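FAD-dependent oxidoreductase (Actinomadura kijaniata, PDB 3M9V) probably acts as a flavin-dependent oxidoreductase of the acyl-CoA dehydrogenase family on a dTDP-linked sugar during the biosynthesis of D-kijanose. Local coordinates at residues Gly161-Ser166 with Ile234-Val239; Val182-Thr187 with Leu196-Val201. All blocks are in the same frame, centred on the assembly; numbering follows the deposited sequence. Where two conformers were deposited one is given.

Interactions 1 and 2 belong to one beta sheet of the middle domain, and their centres lie about 9 Å apart. Along the chain, the hairpin of interaction 2 is nested inside the loop that interaction 1 closes. They also touch: H238 O lies 2.7 Å from V200 N, a probable hydrogen bond, while I234 CD1 packs 4.0 Å from V201 CB and V239 CG1 4.1 Å from A197 CB. Their relation to the ligand differs. Interaction 2 includes N184, whose side chain comes within about 3 Å of bound dTDP, whereas the side chain of V239 in interaction 1 stays about 12 Å from it.

Interaction 1 (Gly161-Ser166 with Ile234-Val239); sequences GGWLLS and IPADHV
The indole of W163 meets the 234-239 segment chiefly along its pyrrole edge. There I234 O lies in the ring plane, 3.7 Å from W163 CD1, and A236 CA sits near the same plane, 4.1 Å from W163 NE1. V239 comes in obliquely, its CG2 methyl 3.8 Å from W163 CD1, and the two side chains cross at about a right angle. The torsions explain this placement: chi1 of -52° sets W163 CG anti to its own carbonyl carbon, and chi2 of 85° sets the ring nearly perpendicular to the CA-CB-CG plane. P235 CG lies over one face of the H238 imidazole, nearer its edge than its centre.

The backbones of W163 and I234 form an antiparallel hydrogen-bonded pair. The bond from W163 N to I234 O is 2.9 Å long and bent (141° at the hydrogen). The return bond, from I234 N to W163 O, is straighter. The strand pairing continues outside the contact through L165 and C232. L165 CB rests 4.0 Å from I234 CG1, and both side chains also touch V201 of strand 196-202. Beyond G162 and P235, G161 O touches A236 CB at 3.4 Å, and a water donates to G161 O and accepts from A236 N at 2.8 Å. L155 of strand 154-157 packs against W163, L165 and V239.

This is the end of a strand pair, with 234-239 leading through a tight turn, closed by H238 N to P235 O, into strand 239-241. The chemistry implies a hold of three kinds: reciprocal amide bonds fix W163 against I234, V239 packs on the indole, and a water links G161 to A236.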
loop_
_atom_site.group_PDB
_atom_site.type_symbol
_atom_site.label_atom_id
_atom_site.label_comp_id
_atom_site.label_asym_id
_atom_site.label_seq_id
_atom_site.Cartn_x
_atom_site.Cartn_y
_atom_site.Cartn_z
ATOM N N GLY A 161 11.895 31.978 -48.269
ATOM C CA GLY A 161 11.269 30.670 -48.415
ATOM C C GLY A 161 11.717 29.549 -47.492
ATOM O O GLY A 161 11.208 28.430 -47.608
ATOM N N GLY A 162 12.671 29.810 -46.599
ATOM C CA GLY A 162 13.062 28.814 -45.606
ATOM C C GLY A 162 12.831 29.346 -44.202
ATOM O O GLY A 162 12.007 30.243 -44.020
ATOM N N TRP A 163 13.531 28.817 -43.201
ATOM C CA TRP A 163 13.253 29.171 -41.803
ATOM C C TRP A 163 14.520 29.276 -40.954
ATOM O O TRP A 163 15.591 28.795 -41.322
ATOM C CB TRP A 163 12.415 28.082 -41.106
ATOM C CG TRP A 163 11.166 27.682 -41.838
ATOM C CD1 TRP A 163 11.055 26.749 -42.834
ATOM C CD2 TRP A 163 9.847 28.189 -41.605
ATOM N NE1 TRP A 163 9.743 26.666 -43.249
ATOM C CE2 TRP A 163 8.982 27.532 -42.507
ATOM C CE3 TRP A 163 9.317 29.135 -40.722
ATOM C CZ2 TRP A 163 7.608 27.789 -42.556
ATOM C CZ3 TRP A 163 7.960 29.399 -40.778
ATOM C CH2 TRP A 163 7.119 28.716 -41.681
ATOM N N LEU A 164 14.348 29.882 -39.789
ATOM C CA LEU A 164 15.413 30.017 -38.815
ATOM C C LEU A 164 14.781 29.538 -37.506
ATOM O O LEU A 164 13.648 29.897 -37.164
ATOM C CB LEU A 164 15.930 31.457 -38.681
ATOM C CG LEU A 164 16.545 32.042 -39.964
ATOM C CD1 LEU A 164 16.693 33.555 -39.827
ATOM C CD2 LEU A 164 17.913 31.416 -40.149
ATOM N N LEU A 165 15.528 28.698 -36.804
ATOM C CA LEU A 165 15.000 27.995 -35.640
ATOM C C LEU A 165 15.775 28.538 -34.447
ATOM O O LEU A 165 17.015 28.498 -34.438
ATOM C CB LEU A 165 15.211 26.485 -35.798
ATOM C CG LEU A 165 14.902 25.589 -34.590
ATOM C CD1 LEU A 165 13.405 25.652 -34.223
ATOM C CD2 LEU A 165 15.329 24.161 -34.897
ATOM N N SER A 166 15.071 29.054 -33.444
ATOM C CA SER A 166 15.742 29.401 -32.194
ATOM C C SER A 166 15.042 28.824 -30.969
ATOM O O SER A 166 13.812 28.755 -30.909
ATOM C CB SER A 166 15.842 30.920 -32.037
ATOM O OG SER A 166 16.785 31.468 -32.941
ATOM N N ILE A 234 16.943 26.281 -41.468
ATOM C CA ILE A 234 16.317 25.037 -41.893
ATOM C C ILE A 234 15.585 25.277 -43.206
ATOM O O ILE A 234 14.718 26.153 -43.272
ATOM C CB ILE A 234 15.218 24.560 -40.897
ATOM C CG1 ILE A 234 15.574 24.852 -39.430
ATOM C CG2 ILE A 234 14.815 23.122 -41.235
ATOM C CD1 ILE A 234 16.623 23.959 -38.873
ATOM N N PRO A 235 15.902 24.470 -44.225
ATOM C CA PRO A 235 15.211 24.547 -45.504
ATOM C C PRO A 235 13.760 24.057 -45.421
ATOM O O PRO A 235 13.425 23.236 -44.565
ATOM C CB PRO A 235 16.067 23.672 -46.418
ATOM C CG PRO A 235 16.783 22.723 -45.520
ATOM C CD PRO A 235 16.947 23.431 -44.199
ATOM N N ALA A 236 12.887 24.583 -46.278
ATOM C CA ALA A 236 11.445 24.322 -46.197
ATOM C C ALA A 236 11.085 22.836 -46.269
ATOM O O ALA A 236 10.113 22.379 -45.668
ATOM C CB ALA A 236 10.711 25.100 -47.299
ATOM N N ASP A 237 11.879 22.059 -46.994
ATOM C CA ASP A 237 11.531 20.653 -47.133
ATOM C C ASP A 237 12.120 19.805 -46.008
ATOM O O ASP A 237 12.214 18.580 -46.112
ATOM C CB ASP A 237 12.020 20.149 -48.490
ATOM C CG ASP A 237 13.536 20.173 -48.610
ATOM O OD1 ASP A 237 14.248 20.642 -47.691
ATOM O OD2 ASP A 237 14.025 19.712 -49.663
ATOM N N HIS A 238 12.581 20.472 -44.957
ATOM C CA HIS A 238 13.019 19.772 -43.752
ATOM C C HIS A 238 12.127 20.111 -42.564
ATOM O O HIS A 238 12.514 19.966 -41.400
ATOM C CB HIS A 238 14.462 20.129 -43.430
ATOM C CG HIS A 238 15.427 19.452 -44.341
ATOM N ND1 HIS A 238 16.781 19.418 -44.103
ATOM C CD2 HIS A 238 15.223 18.769 -45.488
ATOM C CE1 HIS A 238 17.373 18.735 -45.066
ATOM N NE2 HIS A 238 16.449 18.326 -45.917
ATOM N N VAL A 239 10.926 20.563 -42.905
ATOM C CA VAL A 239 9.942 20.985 -41.917
ATOM C C VAL A 239 8.614 20.271 -42.160
ATOM O O VAL A 239 8.039 20.433 -43.243
ATOM C CB VAL A 239 9.738 22.499 -41.995
ATOM C CG1 VAL A 239 8.665 22.920 -41.010
ATOM C CG2 VAL A 239 11.065 23.183 -41.666
HETATM O O HOH W 1 13.746 26.662 -47.977
#

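Interaction 2 (Val182-Thr187 with Leu196-Val201); sequences VINART and LASPVV
I183 and V201 mark the tightly packed part of this hairpin, with I183 CG1 3.6 Å from V201 CG1. With chi1 at -58°, the I183 CG1 branch lies beside its own backbone N and is directed to that methyl. Two residues back from V201, P199 also packs closely: its CD is 3.2 Å from I183 O and 4.0 Å from A185 CB. F229 of strand 225-234 covers both I183 and V201.

At the other end the packing thins. R186 and L196, both exposed, form a non-hydrogen-bonded pair with R186 CA 4.4 Å from L196 CA, but the guanidinium extends clear of L196.

Three backbone bonds hold the register. I183 N reaches P199 O at 3.1 Å, and A185 and A197 bond reciprocally, with A197 N 2.9 Å from A185 O. Between these sites S198 CA makes a CH...O contact of 3.3 Å to I183 O. N184 faces the dTDP pocket, its ND2 forming a weak hydrogen bond to a phosphate oxygen of the ligand, while S198 OG is hydrogen-bonded to R242 NE. Backbone bonds and apolar packing thus hold the two strands together, and the side-chain amide of N184 reaches from them to the diphosphate.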
loop_
_atom_site.group_PDB
_atom_site.type_symbol
_atom_site.label_atom_id
_atom_site.label_comp_id
_atom_site.label_asym_id
_atom_site.label_seq_id
_atom_site.Cartn_x
_atom_site.Cartn_y
_atom_site.Cartn_z
ATOM N N VAL A 182 14.582 15.636 -34.480
ATOM C CA VAL A 182 13.223 16.086 -34.774
ATOM C C VAL A 182 12.744 16.962 -33.621
ATOM O O VAL A 182 12.789 16.529 -32.469
ATOM C CB VAL A 182 12.278 14.889 -34.949
ATOM C CG1 VAL A 182 10.857 15.340 -35.274
ATOM C CG2 VAL A 182 12.769 14.004 -36.054
ATOM N N ILE A 183 12.323 18.193 -33.902
ATOM C CA ILE A 183 12.174 19.196 -32.853
ATOM C C ILE A 183 10.721 19.640 -32.885
ATOM O O ILE A 183 10.182 19.911 -33.960
ATOM C CB ILE A 183 13.058 20.438 -33.121
ATOM C CG1 ILE A 183 14.527 20.024 -33.235
ATOM C CG2 ILE A 183 12.967 21.486 -32.009
ATOM C CD1 ILE A 183 15.056 19.345 -31.986
ATOM N N ASN A 184 10.076 19.695 -31.725
ATOM C CA ASN A 184 8.725 20.232 -31.695
ATOM C C ASN A 184 8.797 21.749 -31.559
ATOM O O ASN A 184 9.341 22.268 -30.583
ATOM C CB ASN A 184 7.956 19.657 -30.511
ATOM C CG ASN A 184 7.593 18.199 -30.725
ATOM O OD1 ASN A 184 8.013 17.562 -31.696
ATOM N ND2 ASN A 184 6.775 17.673 -29.822
ATOM N N ALA A 185 8.239 22.473 -32.521
ATOM C CA ALA A 185 8.419 23.920 -32.482
ATOM C C ALA A 185 7.087 24.526 -32.903
ATOM O O ALA A 185 6.201 23.801 -33.361
ATOM C CB ALA A 185 9.562 24.318 -33.425
ATOM N N ARG A 186 6.937 25.839 -32.759
ATOM C CA ARG A 186 5.793 26.548 -33.350
ATOM C C ARG A 186 6.287 27.658 -34.287
ATOM O O ARG A 186 7.334 28.261 -34.028
ATOM C CB ARG A 186 4.976 27.217 -32.239
ATOM C CG ARG A 186 5.838 28.203 -31.477
ATOM C CD ARG A 186 5.063 28.867 -30.360
ATOM N NE ARG A 186 4.427 27.872 -29.498
ATOM C CZ ARG A 186 3.487 28.157 -28.602
ATOM N NH1 ARG A 186 2.963 27.180 -27.872
ATOM N NH2 ARG A 186 3.069 29.408 -28.443
ATOM N N THR A 187 5.543 27.955 -35.348
ATOM C CA THR A 187 5.938 29.088 -36.180
ATOM C C THR A 187 5.727 30.446 -35.530
ATOM O O THR A 187 5.097 30.595 -34.482
ATOM C CB THR A 187 5.181 29.163 -37.505
ATOM O OG1 THR A 187 3.795 29.348 -37.199
ATOM C CG2 THR A 187 5.398 27.901 -38.331
ATOM N N LEU A 196 2.024 24.440 -35.327
ATOM C CA LEU A 196 3.015 23.524 -34.795
ATOM C C LEU A 196 3.735 22.955 -36.007
ATOM O O LEU A 196 3.122 22.738 -37.058
ATOM C CB LEU A 196 2.325 22.405 -34.021
ATOM C CG LEU A 196 1.498 22.969 -32.865
ATOM C CD1 LEU A 196 0.381 21.999 -32.512
ATOM C CD2 LEU A 196 2.376 23.284 -31.656
ATOM N N ALA A 197 5.038 22.743 -35.848
ATOM C CA ALA A 197 5.874 22.349 -36.976
ATOM C C ALA A 197 6.927 21.411 -36.410
ATOM O O ALA A 197 7.357 21.551 -35.260
ATOM C CB ALA A 197 6.550 23.560 -37.597
ATOM N N SER A 198 7.331 20.445 -37.222
ATOM C CA SER A 198 8.441 19.600 -36.794
ATOM C C SER A 198 9.645 19.780 -37.706
ATOM O O SER A 198 9.844 19.004 -38.628
ATOM C CB SER A 198 7.977 18.145 -36.817
ATOM O OG SER A 198 6.973 17.987 -35.836
ATOM N N PRO A 199 10.470 20.800 -37.462
ATOM C CA PRO A 199 11.670 20.889 -38.278
ATOM C C PRO A 199 12.638 19.757 -37.944
ATOM O O PRO A 199 12.706 19.327 -36.789
ATOM C CB PRO A 199 12.257 22.241 -37.878
ATOM C CG PRO A 199 11.723 22.550 -36.555
ATOM C CD PRO A 199 10.373 21.888 -36.472
ATOM N N VAL A 200 13.388 19.269 -38.928
ATOM C CA VAL A 200 14.441 18.301 -38.645
ATOM C C VAL A 200 15.779 19.027 -38.794
ATOM O O VAL A 200 16.077 19.493 -39.895
ATOM C CB VAL A 200 14.366 17.116 -39.640
ATOM C CG1 VAL A 200 15.557 16.194 -39.462
ATOM C CG2 VAL A 200 13.072 16.330 -39.461
ATOM N N VAL A 201 16.565 19.121 -37.723
ATOM C CA VAL A 201 17.898 19.715 -37.742
ATOM C C VAL A 201 18.979 18.635 -37.732
ATOM O O VAL A 201 18.829 17.609 -37.073
ATOM C CB VAL A 201 18.021 20.858 -36.694
ATOM C CG1 VAL A 201 17.315 20.553 -35.400
ATOM C CG2 VAL A 201 19.437 21.413 -36.481
#